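Local atomic coordinates of transcriptional regulator (Thermus thermophilus, PDB entry 2H0A), a protein that probably regulates transcription as a CcpA-type repressor of the LacI-GalR family, through a core related to periplasmic binding proteins. Residues 98-101 with 102-106; 81-85 with 86-90; 198-202 with 203-207. One frame throughout, in Å; residues are numbered along the deposited sequence.

How the contacts relate
The three contacts are short-range ones, each between consecutive segments, and together they illustrate how a two-lobed periplasmic-binding-protein-like core starts and ends its strands and helices. Contact 2 turns the chain back after strand 81-84 in the lobe that holds the N-terminus. Strand 92-96 then runs parallel beside it and leads into contact 1, at the beginning of helix 99-109 in the other lobe; the centres of contacts 1 and 2 lie 22 Å apart, their nearest atoms about 5 Å. Contact 3 ends helix 189-200 at the surface, 41 Å from contact 2 and 25 Å from contact 1, centre to centre. In relatives the effector binds between the two lobes.

Contact 1: residues 98-101 with 102-106; sequences NRLG and GRLAG
Arg103 folds its guanidinium back against Leu100 and Arg99, three and four residues earlier, at the start of helix 99-109. One face of the group rests on the Leu100 backbone, with CA of Leu100 3.8 Å above the centre of the plane, while Leu100 CD1 approaches Arg103 NH2 at 3.4 Å. At the edge, in plane, Arg99 CD lies 3.4 Å from Arg103 NH1. A bend at chi3 (-65°) swings the group back to this place. Leu104 packs over the backbone of Gly101, its CG 3.5 Å from Gly101 CA. Beneath these side chains the backbone supplies the frame: Arg103 N donates to Arg99 O at 3.1 Å and Ala105 N to Gly101 O at 2.8 Å, whereas the bonds of Gly102 N to Asn98 O and Arg99 O are weak. Farther out, Asp97 OD1 accepts from Leu100 N, and Asn98 OD1 from Arg137 NE of helix 133-147. The two guanidinium planes are turned 45° apart, and Arg99 NE is 4.2 Å from Arg103 NH1. Because Arg99 NH1 forms a salt bridge with Glu136, the closeness of the two positive charges is probably eased.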
# COMPACT_ATOMS: atom_id res chain seq x y z
N ASN A 98 0.26 18.02 -15.26
CA ASN A 98 0.61 16.64 -15.56
C ASN A 98 0.56 16.26 -17.03
O ASN A 98 1.26 15.34 -17.44
CB ASN A 98 -0.28 15.69 -14.76
CG ASN A 98 0.26 15.42 -13.36
OD1 ASN A 98 1.22 14.66 -13.18
ND2 ASN A 98 -0.33 16.07 -12.37
N ARG A 99 -0.27 16.94 -17.81
CA ARG A 99 -0.37 16.65 -19.24
C ARG A 99 0.99 16.99 -19.84
O ARG A 99 1.54 16.25 -20.66
CB ARG A 99 -1.46 17.48 -19.91
CG ARG A 99 -1.98 16.86 -21.19
CD ARG A 99 -2.71 17.87 -22.04
NE ARG A 99 -3.48 17.23 -23.11
CZ ARG A 99 -4.61 16.55 -22.92
NH1 ARG A 99 -5.12 16.41 -21.70
NH2 ARG A 99 -5.23 16.01 -23.96
N LEU A 100 1.51 18.15 -19.45
CA LEU A 100 2.83 18.56 -19.87
C LEU A 100 3.66 17.63 -19.00
O LEU A 100 3.31 17.37 -17.84
CB LEU A 100 3.07 20.02 -19.48
CG LEU A 100 4.49 20.55 -19.68
CD1 LEU A 100 4.75 20.76 -21.16
CD2 LEU A 100 4.65 21.85 -18.93
N GLY A 101 4.76 17.12 -19.51
CA GLY A 101 5.53 16.20 -18.69
C GLY A 101 5.19 14.83 -19.23
O GLY A 101 6.06 13.98 -19.39
N GLY A 102 3.91 14.63 -19.50
CA GLY A 102 3.49 13.39 -20.12
C GLY A 102 4.07 13.59 -21.51
O GLY A 102 4.58 12.67 -22.14
N ARG A 103 4.01 14.85 -21.95
CA ARG A 103 4.54 15.24 -23.26
C ARG A 103 6.05 15.30 -23.19
O ARG A 103 6.73 14.89 -24.13
CB ARG A 103 3.98 16.60 -23.68
CG ARG A 103 2.49 16.61 -23.93
CD ARG A 103 2.10 17.76 -24.84
NE ARG A 103 2.34 19.05 -24.22
CZ ARG A 103 1.49 19.66 -23.39
NH1 ARG A 103 0.33 19.09 -23.08
NH2 ARG A 103 1.80 20.85 -22.88
N LEU A 104 6.58 15.81 -22.09
CA LEU A 104 8.03 15.88 -21.95
C LEU A 104 8.57 14.45 -22.05
O LEU A 104 9.63 14.21 -22.63
CB LEU A 104 8.41 16.52 -20.62
CG LEU A 104 8.01 17.99 -20.41
CD1 LEU A 104 8.32 18.42 -18.98
CD2 LEU A 104 8.75 18.86 -21.40
N ALA A 105 7.82 13.50 -21.50
CA ALA A 105 8.19 12.10 -21.52
C ALA A 105 8.09 11.50 -22.92
O ALA A 105 9.01 10.82 -23.39
CB ALA A 105 7.31 11.31 -20.56
N GLY A 106 6.96 11.73 -23.58
CA GLY A 106 6.77 11.20 -24.92
C GLY A 106 7.79 11.71 -25.92
O GLY A 106 8.46 10.92 -26.61

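Contact 2: residues 81-85 with 86-90; sequences VVLVD and AQNPR
Leu83 and Ala86 meet where strand 81-84 of the parallel sheet gives way to the loop that carries the chain to the start of strand 92-96, parallel to 81-84. The connection is a crossover between adjacent parallel strands made by a loop instead of a helix, within a fold like that of periplasmic binding proteins. Apolar contacts line the inside of the fold-back. Leu83 CB lies 4.2 Å from Ala86 CB, and the same side chain reaches farther along the loop, its CD1 4.0 Å from the carbonyl carbon C of Gln87 and 3.3 Å from Asn88 CB. With CG anti to its carbonyl carbon (chi1 -70°), Leu83 stretches beneath the loop, and its side chain crosses that of Asn88 at a slant. Backbone geometry makes the reversal: Asp85 has a positive phi of 70°, which turns the chain out of the strand, and no hydrogen bond joins the two segments. Hydrogen bonds come from the neighbours, since Leu83 pairs through its backbone with Asp92 and Val94, and Asn88 N makes a weak bond to Ser93 OG. At the turn Asp85 points its CB away from the loop, and its OD2 is hydrogen-bonded to Ser63 OG, with Arg131 NH1 as a long, weak ionic partner.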
# COMPACT_ATOMS: atom_id res chain seq x y z
N VAL A 81 -9.82 26.87 3.44
CA VAL A 81 -9.30 25.63 2.89
C VAL A 81 -8.54 25.85 1.58
O VAL A 81 -9.03 26.51 0.66
CB VAL A 81 -10.44 24.62 2.63
CG1 VAL A 81 -9.87 23.30 2.16
N VAL A 82 -7.33 25.30 1.51
CA VAL A 82 -6.51 25.42 0.32
C VAL A 82 -6.14 24.03 -0.19
O VAL A 82 -5.55 23.23 0.54
CB VAL A 82 -5.22 26.23 0.62
CG1 VAL A 82 -4.48 25.61 1.78
CG2 VAL A 82 -4.33 26.28 -0.61
N LEU A 83 -6.50 23.75 -1.44
CA LEU A 83 -6.22 22.46 -2.07
C LEU A 83 -4.84 22.42 -2.70
O LEU A 83 -4.38 23.42 -3.25
CB LEU A 83 -7.24 22.17 -3.17
CG LEU A 83 -8.69 21.86 -2.81
CD1 LEU A 83 -9.49 21.74 -4.09
CD2 LEU A 83 -8.76 20.57 -2.03
N VAL A 84 -4.18 21.27 -2.61
CA VAL A 84 -2.87 21.11 -3.21
C VAL A 84 -2.88 19.80 -3.98
O VAL A 84 -3.36 18.79 -3.49
CB VAL A 84 -1.74 21.09 -2.15
CG1 VAL A 84 -1.94 19.94 -1.18
CG2 VAL A 84 -0.38 20.98 -2.85
N ASP A 85 -2.34 19.85 -5.20
CA ASP A 85 -2.30 18.69 -6.08
C ASP A 85 -3.72 18.41 -6.54
O ASP A 85 -4.05 17.30 -6.97
CB ASP A 85 -1.76 17.46 -5.36
CG ASP A 85 -1.60 16.27 -6.27
OD1 ASP A 85 -0.73 16.32 -7.17
OD2 ASP A 85 -2.35 15.29 -6.12
N ALA A 86 -4.57 19.43 -6.44
CA ALA A 86 -5.97 19.34 -6.84
C ALA A 86 -6.44 20.71 -7.30
O ALA A 86 -5.78 21.71 -7.06
CB ALA A 86 -6.82 18.87 -5.66
N GLN A 87 -7.58 20.75 -7.98
CA GLN A 87 -8.14 22.00 -8.48
C GLN A 87 -9.61 22.11 -8.12
O GLN A 87 -10.33 21.12 -8.11
CB GLN A 87 -8.02 22.11 -9.99
CG GLN A 87 -6.62 22.16 -10.52
CD GLN A 87 -6.60 22.41 -12.01
OE1 GLN A 87 -7.09 23.44 -12.47
NE2 GLN A 87 -6.05 21.47 -12.77
N ASN A 88 -10.05 23.33 -7.84
CA ASN A 88 -11.43 23.56 -7.49
C ASN A 88 -11.75 25.04 -7.68
O ASN A 88 -10.98 25.91 -7.27
CB ASN A 88 -11.68 23.16 -6.03
CG ASN A 88 -13.15 23.10 -5.69
OD1 ASN A 88 -13.90 22.35 -6.29
ND2 ASN A 88 -13.56 23.90 -4.71
N PRO A 89 -12.88 25.34 -8.33
CA PRO A 89 -13.31 26.71 -8.59
C PRO A 89 -13.61 27.49 -7.31
O PRO A 89 -13.62 28.73 -7.32
CB PRO A 89 -14.57 26.53 -9.43
CG PRO A 89 -14.31 25.23 -10.14
CD PRO A 89 -13.74 24.38 -9.04
N ARG A 90 -13.85 26.77 -6.21
CA ARG A 90 -14.19 27.41 -4.94
C ARG A 90 -13.10 27.47 -3.89
O ARG A 90 -13.33 28.01 -2.80
CB ARG A 90 -15.41 26.72 -4.33
CG ARG A 90 -16.61 26.61 -5.26
NH1 ARG A 90 -16.96 22.51 -6.47

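Contact 3: residues 198-202 with 203-207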
# COMPACT_ATOMS: atom_id res chain seq x y z
N GLU A 198 14.18 -5.39 -12.01
CA GLU A 198 13.97 -6.60 -12.80
C GLU A 198 14.87 -6.62 -14.03
O GLU A 198 15.26 -7.69 -14.50
CB GLU A 198 12.51 -6.71 -13.25
CG GLU A 198 12.17 -8.04 -13.92
CD GLU A 198 12.15 -9.22 -12.95
OE1 GLU A 198 12.68 -9.10 -11.83
OE2 GLU A 198 11.60 -10.29 -13.32
N ALA A 199 15.18 -5.46 -14.57
CA ALA A 199 16.05 -5.43 -15.72
C ALA A 199 17.40 -5.98 -15.27
O ALA A 199 17.90 -6.95 -15.84
CB ALA A 199 16.21 -4.01 -16.24
N VAL A 200 17.97 -5.37 -14.23
CA VAL A 200 19.27 -5.77 -13.69
C VAL A 200 19.32 -7.26 -13.36
O VAL A 200 20.32 -7.94 -13.63
CB VAL A 200 19.60 -4.98 -12.42
CG1 VAL A 200 20.91 -5.46 -11.83
CG2 VAL A 200 19.67 -3.50 -12.76
N ARG A 201 18.24 -7.76 -12.77
CA ARG A 201 18.14 -9.17 -12.43
C ARG A 201 18.34 -9.99 -13.71
O ARG A 201 18.26 -11.22 -13.69
CB ARG A 201 16.75 -9.45 -11.86
CG ARG A 201 16.73 -10.43 -10.72
CD ARG A 201 15.35 -11.01 -10.57
NE ARG A 201 15.12 -12.00 -11.62
CZ ARG A 201 13.93 -12.47 -11.94
NH1 ARG A 201 12.85 -12.04 -11.30
NH2 ARG A 201 13.82 -13.38 -12.90
N LEU A 202 18.57 -9.29 -14.82
CA LEU A 202 18.79 -9.92 -16.12
C LEU A 202 19.91 -9.23 -16.90
O LEU A 202 21.05 -9.70 -16.92
CB LEU A 202 17.50 -9.89 -16.94
CG LEU A 202 16.27 -10.72 -16.55
CD1 LEU A 202 15.87 -10.44 -15.14
CD2 LEU A 202 15.12 -10.39 -17.47
N GLY A 203 19.60 -8.10 -17.54
CA GLY A 203 20.62 -7.42 -18.33
C GLY A 203 20.67 -5.91 -18.22
O GLY A 203 19.76 -5.28 -17.69
N LEU A 204 21.75 -5.33 -18.76
CA LEU A 204 22.02 -3.89 -18.75
C LEU A 204 20.80 -3.01 -18.60
O LEU A 204 19.73 -3.33 -19.09
CB LEU A 204 22.77 -3.48 -20.01
CG LEU A 204 24.24 -3.14 -19.84
CD1 LEU A 204 24.38 -1.96 -18.89
N THR A 205 20.99 -1.86 -17.96
CA THR A 205 19.90 -0.94 -17.70
C THR A 205 19.90 0.35 -18.50
O THR A 205 18.84 0.89 -18.81
CB THR A 205 19.90 -0.59 -16.22
OG1 THR A 205 19.75 -1.78 -15.45
CG2 THR A 205 18.78 0.39 -15.90
N PRO A 206 21.08 0.87 -18.82
CA PRO A 206 21.15 2.12 -19.59
C PRO A 206 20.77 2.03 -21.06
O PRO A 206 19.94 2.81 -21.54
CB PRO A 206 22.60 2.56 -19.39
CG PRO A 206 23.33 1.25 -19.24
CD PRO A 206 22.41 0.50 -18.31
N GLY A 207 21.37 1.10 -21.79
CA GLY A 207 21.05 1.00 -23.20
C GLY A 207 20.66 -0.37 -23.71
O GLY A 207 19.77 -0.49 -24.56
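Ala199 and Gly203 carry the backbone link that closes the end of helix 189-200 before the chain leaves for strand 210-215. Hydrogen bonding here is thin: Gly203 N donates to Ala199 O at 2.7 Å, but the bond is weak, bent to 124° at the hydrogen. Van der Waals contacts add to it. Thr205 brings its OG1 to 3.2 Å from Val200 CG2, and the two side chains meet at an oblique angle. Val200 offers this methyl because its CG1 is anti to the backbone N (chi1 177°), which leaves CG2 beside that N, where Thr205 meets it. Ala199 CB reaches to 4.0 Å from Gly203 O, and its side chain also packs on Leu171 of helix 164-175. Charge pairing acts between the last helical turn and the residue just after it: Arg201 NH1 is 3.0 Å from Glu198 OE2, but the oxygen lies well out of the guanidinium plane, so the attraction is ionic without an N-H aimed at it. Glu198 OE1 forms a second salt bridge, to Arg168 NE. One carboxylate between two arginines would probably remain ionised, tying the end of helix 189-200 to helix 164-175, while the backbone bond across the turn is weak.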